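PDB 2Z6V: putative uncharacterized protein from Mycobacterium avium, which is of unknown function but probably transfers a sulfuryl group from PAPS to an acceptor not yet known. Local coordinates for residues P250-L260 with Y314-R325. Numbering follows the deposited sequence.
Sequences PSHSVHIEALL and YHVDRPLRARER. With PLM (palmitic acid), chain C.
Ser251 meets His315 through its backbone, the CA of Ser251 lying 3.7 Å from NE2 of His315, whose ND1 is hydrogen-bonded to Gln311 O; the tail of a palmitic acid ends beside both residues, too close in the model for its fit to be trusted. Ser253 then leans on the proline of the facing helix, its CB 3.8 Å from CG of Pro319. Val254 illustrates how one branched side chain can divide its methyls: CG2 sits 3.5 Å above the centre of the His315 ring in a CH-pi contact, while CG1, turned opposite the backbone N (chi1 178°), lies near Tyr314 CB and Arg318 NH1. Arg318, bent at its second torsion, hydrogen-bonds through NH1 to Val254 O at 2.7 Å, the oxygen in the guanidinium plane but NH1 above the carbonyl plane; a water links this nitrogen to ND1 of His255, the N-cap residue. Ile256 places CG2 3.8 Å from Ala322 CB. Glu257 forms a salt bridge with Arg325, whose NH2 is hydrogen-bonded to the syn side of OE2 at 2.9 Å. OE1 is also close, the two planes standing 54° apart, and a second water joins OE2 to Arg318 O. Segment 256-260 runs at 47° to 314-325. In keeping with the alpha/beta sulfotransferase fold, the turn and helix after strand 244-248 of the parallel sheet pack on helix 301-326, which precedes strand 331-335, with Leu112 of strand 109-113 beneath Ser253 and Ile256.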
ATOM      1  N   PRO A 250      -3.101  -0.651  -4.112  1.00 27.44           N
ATOM      2  CA  PRO A 250      -4.020  -1.539  -4.830  1.00 27.42           C
ATOM      3  C   PRO A 250      -5.425  -1.627  -4.239  1.00 27.29           C
ATOM      4  O   PRO A 250      -6.404  -1.401  -4.948  1.00 30.05           O
ATOM      5  CB  PRO A 250      -3.285  -2.881  -4.814  1.00 27.56           C
ATOM      6  CG  PRO A 250      -1.846  -2.467  -4.918  1.00 24.95           C
ATOM      7  CD  PRO A 250      -1.764  -1.266  -3.980  1.00 25.91           C
ATOM      8  N   SER A 251      -5.531  -1.934  -2.947  1.00 26.42           N
ATOM      9  CA  SER A 251      -6.846  -2.066  -2.314  1.00 25.88           C
ATOM     10  C   SER A 251      -7.693  -0.794  -2.275  1.00 25.13           C
ATOM     11  O   SER A 251      -8.779  -0.795  -1.697  1.00 23.16           O
ATOM     12  CB  SER A 251      -6.732  -2.666  -0.900  1.00 24.13           C
ATOM     13  OG  SER A 251      -5.841  -1.928  -0.085  1.00 28.50           O
ATOM     14  N   HIS A 252      -7.207   0.289  -2.877  1.00 25.61           N
ATOM     15  CA  HIS A 252      -8.006   1.509  -2.946  1.00 26.69           C
ATOM     16  C   HIS A 252      -9.200   1.098  -3.815  1.00 28.15           C
ATOM     17  O   HIS A 252     -10.300   1.631  -3.691  1.00 28.28           O
ATOM     18  CB  HIS A 252      -7.252   2.643  -3.650  1.00 24.00           C
ATOM     19  CG  HIS A 252      -6.472   3.529  -2.731  1.00 24.17           C
ATOM     20  ND1 HIS A 252      -6.988   4.022  -1.553  1.00 24.90           N
ATOM     21  CD2 HIS A 252      -5.238   4.077  -2.859  1.00 24.36           C
ATOM     22  CE1 HIS A 252      -6.107   4.836  -0.995  1.00 24.06           C
ATOM     23  NE2 HIS A 252      -5.038   4.889  -1.769  1.00 21.17           N
ATOM     24  N   SER A 253      -8.960   0.135  -4.699  1.00 29.25           N
ATOM     25  CA  SER A 253      -9.991  -0.382  -5.590  1.00 31.87           C
ATOM     26  C   SER A 253     -11.110  -1.022  -4.770  1.00 33.10           C
ATOM     27  O   SER A 253     -12.289  -0.827  -5.041  1.00 34.87           O
ATOM     28  CB  SER A 253      -9.385  -1.425  -6.533  1.00 32.14           C
ATOM     29  OG  SER A 253      -8.676  -2.411  -5.801  1.00 29.54           O
ATOM     30  N   VAL A 254     -10.724  -1.799  -3.768  1.00 33.80           N
ATOM     31  CA  VAL A 254     -11.686  -2.456  -2.905  1.00 34.65           C
ATOM     32  C   VAL A 254     -12.484  -1.403  -2.145  1.00 35.63           C
ATOM     33  O   VAL A 254     -13.716  -1.427  -2.132  1.00 38.10           O
ATOM     34  CB  VAL A 254     -10.965  -3.374  -1.899  1.00 35.06           C
ATOM     35  CG1 VAL A 254     -11.966  -4.028  -0.975  1.00 32.98           C
ATOM     36  CG2 VAL A 254     -10.150  -4.425  -2.654  1.00 35.30           C
ATOM     37  N   HIS A 255     -11.775  -0.465  -1.531  1.00 34.51           N
ATOM     38  CA  HIS A 255     -12.402   0.593  -0.750  1.00 34.74           C
ATOM     39  C   HIS A 255     -12.709   1.846  -1.573  1.00 34.00           C
ATOM     40  O   HIS A 255     -12.811   2.943  -1.015  1.00 35.76           O
ATOM     41  CB  HIS A 255     -11.482   0.976   0.416  1.00 34.10           C
ATOM     42  CG  HIS A 255     -10.914  -0.199   1.149  1.00 34.53           C
ATOM     43  ND1 HIS A 255     -11.703  -1.181   1.705  1.00 34.29           N
ATOM     44  CD2 HIS A 255      -9.633  -0.558   1.402  1.00 33.98           C
ATOM     45  CE1 HIS A 255     -10.934  -2.096   2.269  1.00 34.67           C
ATOM     46  NE2 HIS A 255      -9.673  -1.741   2.098  1.00 33.43           N
ATOM     47  N   ILE A 256     -12.880   1.695  -2.884  1.00 32.02           N
ATOM     48  CA  ILE A 256     -13.120   2.857  -3.739  1.00 30.50           C
ATOM     49  C   ILE A 256     -14.295   3.749  -3.335  1.00 31.47           C
ATOM     50  O   ILE A 256     -14.272   4.959  -3.581  1.00 30.73           O
ATOM     51  CB  ILE A 256     -13.266   2.446  -5.222  1.00 28.23           C
ATOM     52  CG1 ILE A 256     -13.229   3.700  -6.101  1.00 26.57           C
ATOM     53  CG2 ILE A 256     -14.536   1.637  -5.422  1.00 26.27           C
ATOM     54  CD1 ILE A 256     -12.895   3.425  -7.547  1.00 26.03           C
ATOM     55  N   GLU A 257     -15.309   3.170  -2.701  1.00 31.87           N
ATOM     56  CA  GLU A 257     -16.455   3.957  -2.266  1.00 32.95           C
ATOM     57  C   GLU A 257     -16.108   4.946  -1.145  1.00 33.22           C
ATOM     58  O   GLU A 257     -16.557   6.094  -1.163  1.00 34.04           O
ATOM     59  CB  GLU A 257     -17.600   3.044  -1.819  1.00 33.24           C
ATOM     60  CG  GLU A 257     -18.304   2.290  -2.954  1.00 37.89           C
ATOM     61  CD  GLU A 257     -18.574   3.163  -4.184  1.00 39.37           C
ATOM     62  OE1 GLU A 257     -18.719   4.395  -4.024  1.00 41.90           O
ATOM     63  OE2 GLU A 257     -18.652   2.614  -5.307  1.00 37.52           O
ATOM     64  N   ALA A 258     -15.314   4.512  -0.171  1.00 32.10           N
ATOM     65  CA  ALA A 258     -14.936   5.395   0.929  1.00 31.41           C
ATOM     66  C   ALA A 258     -13.942   6.449   0.435  1.00 31.50           C
ATOM     67  O   ALA A 258     -13.962   7.601   0.882  1.00 28.70           O
ATOM     68  CB  ALA A 258     -14.329   4.589   2.073  1.00 31.36           C
ATOM     69  N   LEU A 259     -13.070   6.041  -0.487  1.00 30.47           N
ATOM     70  CA  LEU A 259     -12.086   6.943  -1.069  1.00 28.03           C
ATOM     71  C   LEU A 259     -12.829   8.125  -1.715  1.00 28.28           C
ATOM     72  O   LEU A 259     -12.571   9.286  -1.388  1.00 27.15           O
ATOM     73  CB  LEU A 259     -11.256   6.182  -2.114  1.00 26.57           C
ATOM     74  CG  LEU A 259     -10.108   6.874  -2.860  1.00 25.54           C
ATOM     75  CD1 LEU A 259      -9.304   5.834  -3.617  1.00 23.85           C
ATOM     76  CD2 LEU A 259     -10.636   7.912  -3.823  1.00 24.13           C
ATOM     77  N   LEU A 260     -13.764   7.822  -2.615  1.00 28.29           N
ATOM     78  CA  LEU A 260     -14.534   8.853  -3.307  1.00 30.59           C
ATOM     79  C   LEU A 260     -15.233   9.803  -2.352  1.00 32.44           C
ATOM     80  O   LEU A 260     -15.356  11.007  -2.619  1.00 32.41           O
ATOM     81  CB  LEU A 260     -15.554   8.209  -4.240  1.00 30.03           C
ATOM     82  CG  LEU A 260     -14.882   7.643  -5.490  1.00 33.21           C
ATOM     83  CD1 LEU A 260     -15.887   6.863  -6.324  1.00 34.73           C
ATOM     84  CD2 LEU A 260     -14.268   8.786  -6.287  1.00 30.68           C
ATOM     85  N   TYR A 314     -12.770  -8.932  -5.112  1.00 34.41           N
ATOM     86  CA  TYR A 314     -13.100  -7.606  -4.610  1.00 32.30           C
ATOM     87  C   TYR A 314     -12.278  -6.535  -5.317  1.00 32.31           C
ATOM     88  O   TYR A 314     -12.759  -5.424  -5.543  1.00 32.59           O
ATOM     89  CB  TYR A 314     -12.832  -7.511  -3.111  1.00 31.59           C
ATOM     90  CG  TYR A 314     -13.854  -8.196  -2.240  1.00 33.11           C
ATOM     91  CD1 TYR A 314     -13.917  -9.583  -2.155  1.00 34.31           C
ATOM     92  CD2 TYR A 314     -14.726  -7.450  -1.457  1.00 32.54           C
ATOM     93  CE1 TYR A 314     -14.821 -10.206  -1.303  1.00 35.22           C
ATOM     94  CE2 TYR A 314     -15.628  -8.056  -0.609  1.00 34.14           C
ATOM     95  CZ  TYR A 314     -15.672  -9.432  -0.527  1.00 35.85           C
ATOM     96  OH  TYR A 314     -16.547 -10.020   0.362  1.00 35.91           O
ATOM     97  N   HIS A 315     -11.039  -6.863  -5.665  1.00 30.80           N
ATOM     98  CA  HIS A 315     -10.184  -5.893  -6.330  1.00 31.41           C
ATOM     99  C   HIS A 315     -10.644  -5.504  -7.725  1.00 30.74           C
ATOM    100  O   HIS A 315     -10.269  -4.444  -8.212  1.00 29.11           O
ATOM    101  CB  HIS A 315      -8.736  -6.387  -6.390  1.00 32.18           C
ATOM    102  CG  HIS A 315      -7.989  -6.227  -5.102  1.00 34.15           C
ATOM    103  ND1 HIS A 315      -8.203  -7.039  -4.009  1.00 34.62           N
ATOM    104  CD2 HIS A 315      -7.042  -5.335  -4.729  1.00 32.68           C
ATOM    105  CE1 HIS A 315      -7.416  -6.658  -3.018  1.00 33.11           C
ATOM    106  NE2 HIS A 315      -6.703  -5.625  -3.429  1.00 33.16           N
ATOM    107  N   VAL A 316     -11.442  -6.350  -8.376  1.00 31.38           N
ATOM    108  CA  VAL A 316     -11.930  -6.017  -9.712  1.00 32.86           C
ATOM    109  C   VAL A 316     -13.390  -5.569  -9.716  1.00 34.68           C
ATOM    110  O   VAL A 316     -13.741  -4.607 -10.399  1.00 36.17           O
ATOM    111  CB  VAL A 316     -11.767  -7.193 -10.726  1.00 31.87           C
ATOM    112  CG1 VAL A 316     -10.293  -7.504 -10.922  1.00 29.89           C
ATOM    113  CG2 VAL A 316     -12.535  -8.420 -10.254  1.00 29.87           C
ATOM    114  N   ASP A 317     -14.238  -6.238  -8.939  1.00 35.81           N
ATOM    115  CA  ASP A 317     -15.650  -5.869  -8.904  1.00 37.18           C
ATOM    116  C   ASP A 317     -15.946  -4.557  -8.183  1.00 36.94           C
ATOM    117  O   ASP A 317     -16.793  -3.785  -8.643  1.00 38.30           O
ATOM    118  CB  ASP A 317     -16.498  -6.995  -8.297  1.00 39.18           C
ATOM    119  CG  ASP A 317     -16.406  -8.296  -9.091  1.00 43.56           C
ATOM    120  OD1 ASP A 317     -16.170  -8.251 -10.324  1.00 44.50           O
ATOM    121  OD2 ASP A 317     -16.584  -9.369  -8.476  1.00 45.88           O
ATOM    122  N   ARG A 318     -15.277  -4.292  -7.062  1.00 34.67           N
ATOM    123  CA  ARG A 318     -15.532  -3.041  -6.356  1.00 33.71           C
ATOM    124  C   ARG A 318     -15.352  -1.870  -7.314  1.00 34.61           C
ATOM    125  O   ARG A 318     -16.249  -1.037  -7.459  1.00 34.53           O
ATOM    126  CB  ARG A 318     -14.606  -2.876  -5.151  1.00 33.18           C
ATOM    127  CG  ARG A 318     -15.024  -3.672  -3.926  1.00 31.32           C
ATOM    128  CD  ARG A 318     -16.420  -3.281  -3.487  1.00 28.04           C
ATOM    129  NE  ARG A 318     -16.872  -4.043  -2.331  1.00 27.07           N
ATOM    130  CZ  ARG A 318     -16.353  -3.940  -1.112  1.00 29.07           C
ATOM    131  NH1 ARG A 318     -15.353  -3.097  -0.877  1.00 26.45           N
ATOM    132  NH2 ARG A 318     -16.835  -4.685  -0.123  1.00 26.51           N
ATOM    133  N   PRO A 319     -14.191  -1.789  -7.989  1.00 34.53           N
ATOM    134  CA  PRO A 319     -13.997  -0.674  -8.920  1.00 33.06           C
ATOM    135  C   PRO A 319     -14.857  -0.795 -10.181  1.00 33.05           C
ATOM    136  O   PRO A 319     -15.237   0.215 -10.761  1.00 33.59           O
ATOM    137  CB  PRO A 319     -12.495  -0.715  -9.203  1.00 32.47           C
ATOM    138  CG  PRO A 319     -12.163  -2.152  -9.047  1.00 32.35           C
ATOM    139  CD  PRO A 319     -12.941  -2.551  -7.824  1.00 33.48           C
ATOM    140  N   LEU A 320     -15.172  -2.014 -10.613  1.00 32.35           N
ATOM    141  CA  LEU A 320     -16.016  -2.161 -11.800  1.00 32.99           C
ATOM    142  C   LEU A 320     -17.395  -1.537 -11.561  1.00 33.87           C
ATOM    143  O   LEU A 320     -17.931  -0.843 -12.432  1.00 33.55           O
ATOM    144  CB  LEU A 320     -16.161  -3.634 -12.197  1.00 30.46           C
ATOM    145  CG  LEU A 320     -15.028  -4.121 -13.110  1.00 33.79           C
ATOM    146  CD1 LEU A 320     -14.994  -5.643 -13.166  1.00 32.65           C
ATOM    147  CD2 LEU A 320     -15.200  -3.523 -14.495  1.00 30.28           C
ATOM    148  N   ARG A 321     -17.963  -1.776 -10.383  1.00 33.89           N
ATOM    149  CA  ARG A 321     -19.263  -1.216 -10.041  1.00 34.73           C
ATOM    150  C   ARG A 321     -19.193   0.305  -9.962  1.00 35.88           C
ATOM    151  O   ARG A 321     -20.097   0.995 -10.436  1.00 37.96           O
ATOM    152  CB  ARG A 321     -19.760  -1.764  -8.695  1.00 34.78           C
ATOM    153  CG  ARG A 321     -20.072  -3.253  -8.691  1.00 38.76           C
ATOM    154  CD  ARG A 321     -21.066  -3.640  -9.793  1.00 38.87           C
ATOM    155  NE  ARG A 321     -20.434  -4.501 -10.787  1.00 41.31           N
ATOM    156  CZ  ARG A 321     -20.393  -4.246 -12.093  1.00 43.37           C
ATOM    157  NH1 ARG A 321     -20.953  -3.151 -12.583  1.00 43.08           N
ATOM    158  NH2 ARG A 321     -19.776  -5.088 -12.913  1.00 45.05           N
ATOM    159  N   ALA A 322     -18.127   0.826  -9.359  1.00 35.54           N
ATOM    160  CA  ALA A 322     -17.961   2.269  -9.214  1.00 35.73           C
ATOM    161  C   ALA A 322     -17.832   2.944 -10.571  1.00 35.79           C
ATOM    162  O   ALA A 322     -18.329   4.051 -10.775  1.00 35.69           O
ATOM    163  CB  ALA A 322     -16.738   2.570  -8.364  1.00 35.03           C
ATOM    164  N   ARG A 323     -17.155   2.264 -11.492  1.00 35.77           N
ATOM    165  CA  ARG A 323     -16.945   2.769 -12.843  1.00 35.95           C
ATOM    166  C   ARG A 323     -18.269   2.804 -13.607  1.00 36.10           C
ATOM    167  O   ARG A 323     -18.544   3.736 -14.368  1.00 35.83           O
ATOM    168  CB  ARG A 323     -15.935   1.873 -13.573  1.00 35.47           C
ATOM    169  CG  ARG A 323     -15.818   2.113 -15.069  1.00 34.74           C
ATOM    170  CD  ARG A 323     -14.711   1.259 -15.660  1.00 35.31           C
ATOM    171  NE  ARG A 323     -14.590   1.434 -17.106  1.00 34.56           N
ATOM    172  CZ  ARG A 323     -15.449   0.941 -17.988  1.00 34.55           C
ATOM    173  NH1 ARG A 323     -16.492   0.238 -17.568  1.00 34.70           N
ATOM    174  NH2 ARG A 323     -15.273   1.158 -19.286  1.00 32.01           N
ATOM    175  N   GLU A 324     -19.090   1.785 -13.395  1.00 34.92           N
ATOM    176  CA  GLU A 324     -20.376   1.717 -14.064  1.00 35.97           C
ATOM    177  C   GLU A 324     -21.242   2.894 -13.621  1.00 35.04           C
ATOM    178  O   GLU A 324     -22.004   3.457 -14.407  1.00 35.66           O
ATOM    179  CB  GLU A 324     -21.074   0.390 -13.735  1.00 36.55           C
ATOM    180  CG  GLU A 324     -22.481   0.279 -14.298  1.00 42.45           C
ATOM    181  CD  GLU A 324     -23.075  -1.110 -14.154  1.00 45.41           C
ATOM    182  OE1 GLU A 324     -23.087  -1.650 -13.027  1.00 46.92           O
ATOM    183  OE2 GLU A 324     -23.544  -1.661 -15.174  1.00 49.80           O
ATOM    184  N   ARG A 325     -21.086   3.282 -12.362  1.00 33.67           N
ATOM    185  CA  ARG A 325     -21.870   4.364 -11.797  1.00 31.91           C
ATOM    186  C   ARG A 325     -21.392   5.767 -12.132  1.00 31.77           C
ATOM    187  O   ARG A 325     -22.211   6.624 -12.467  1.00 31.88           O
ATOM    188  CB  ARG A 325     -21.953   4.201 -10.276  1.00 30.66           C
ATOM    189  CG  ARG A 325     -22.581   5.381  -9.561  1.00 31.20           C
ATOM    190  CD  ARG A 325     -22.857   5.045  -8.108  1.00 34.01           C
ATOM    191  NE  ARG A 325     -21.641   4.701  -7.375  1.00 38.41           N
ATOM    192  CZ  ARG A 325     -20.748   5.588  -6.945  1.00 40.58           C
ATOM    193  NH1 ARG A 325     -20.937   6.886  -7.171  1.00 42.97           N
ATOM    194  NH2 ARG A 325     -19.665   5.179  -6.299  1.00 40.32           N
TER
HETATM  195  C1  PLM C 700      -2.892  -9.631   2.747  1.00 68.21           C
HETATM  196  O1  PLM C 700      -3.792 -10.485   2.893  1.00 68.45           O
HETATM  197  O2  PLM C 700      -2.341  -8.983   3.663  1.00 69.19           O
HETATM  198  C2  PLM C 700      -2.411  -9.345   1.322  1.00 65.87           C
HETATM  199  C3  PLM C 700      -3.589  -9.097   0.379  1.00 62.02           C
HETATM  200  C4  PLM C 700      -3.139  -8.677  -1.022  1.00 61.68           C
HETATM  201  C5  PLM C 700      -2.340  -7.372  -0.993  1.00 58.54           C
HETATM  202  C6  PLM C 700      -0.881  -7.606  -0.595  1.00 59.44           C
HETATM  203  C7  PLM C 700      -0.201  -6.276  -0.268  1.00 57.86           C
HETATM  204  C8  PLM C 700      -0.690  -5.735   1.077  1.00 58.29           C
HETATM  205  C9  PLM C 700      -0.875  -4.219   1.000  1.00 58.87           C
HETATM  206  CA  PLM C 700       0.379  -3.529   0.457  1.00 60.30           C
HETATM  207  CB  PLM C 700       0.056  -2.134  -0.084  1.00 56.70           C
HETATM  208  CC  PLM C 700      -1.043  -2.228  -1.142  1.00 55.57           C
HETATM  209  CD  PLM C 700      -2.422  -2.348  -0.489  1.00 57.27           C
HETATM  210  CE  PLM C 700      -3.463  -2.953  -1.433  1.00 52.86           C
HETATM  211  CF  PLM C 700      -3.095  -4.400  -1.766  1.00 53.76           C
HETATM  212  CG  PLM C 700      -4.183  -5.089  -2.590  1.00 50.34           C
HETATM  213  O   HOH W   1     -14.451  -1.883   1.501  1.00 28.50           O
HETATM  214  O   HOH W   2     -18.022  -0.291  -5.592  1.00 32.21           O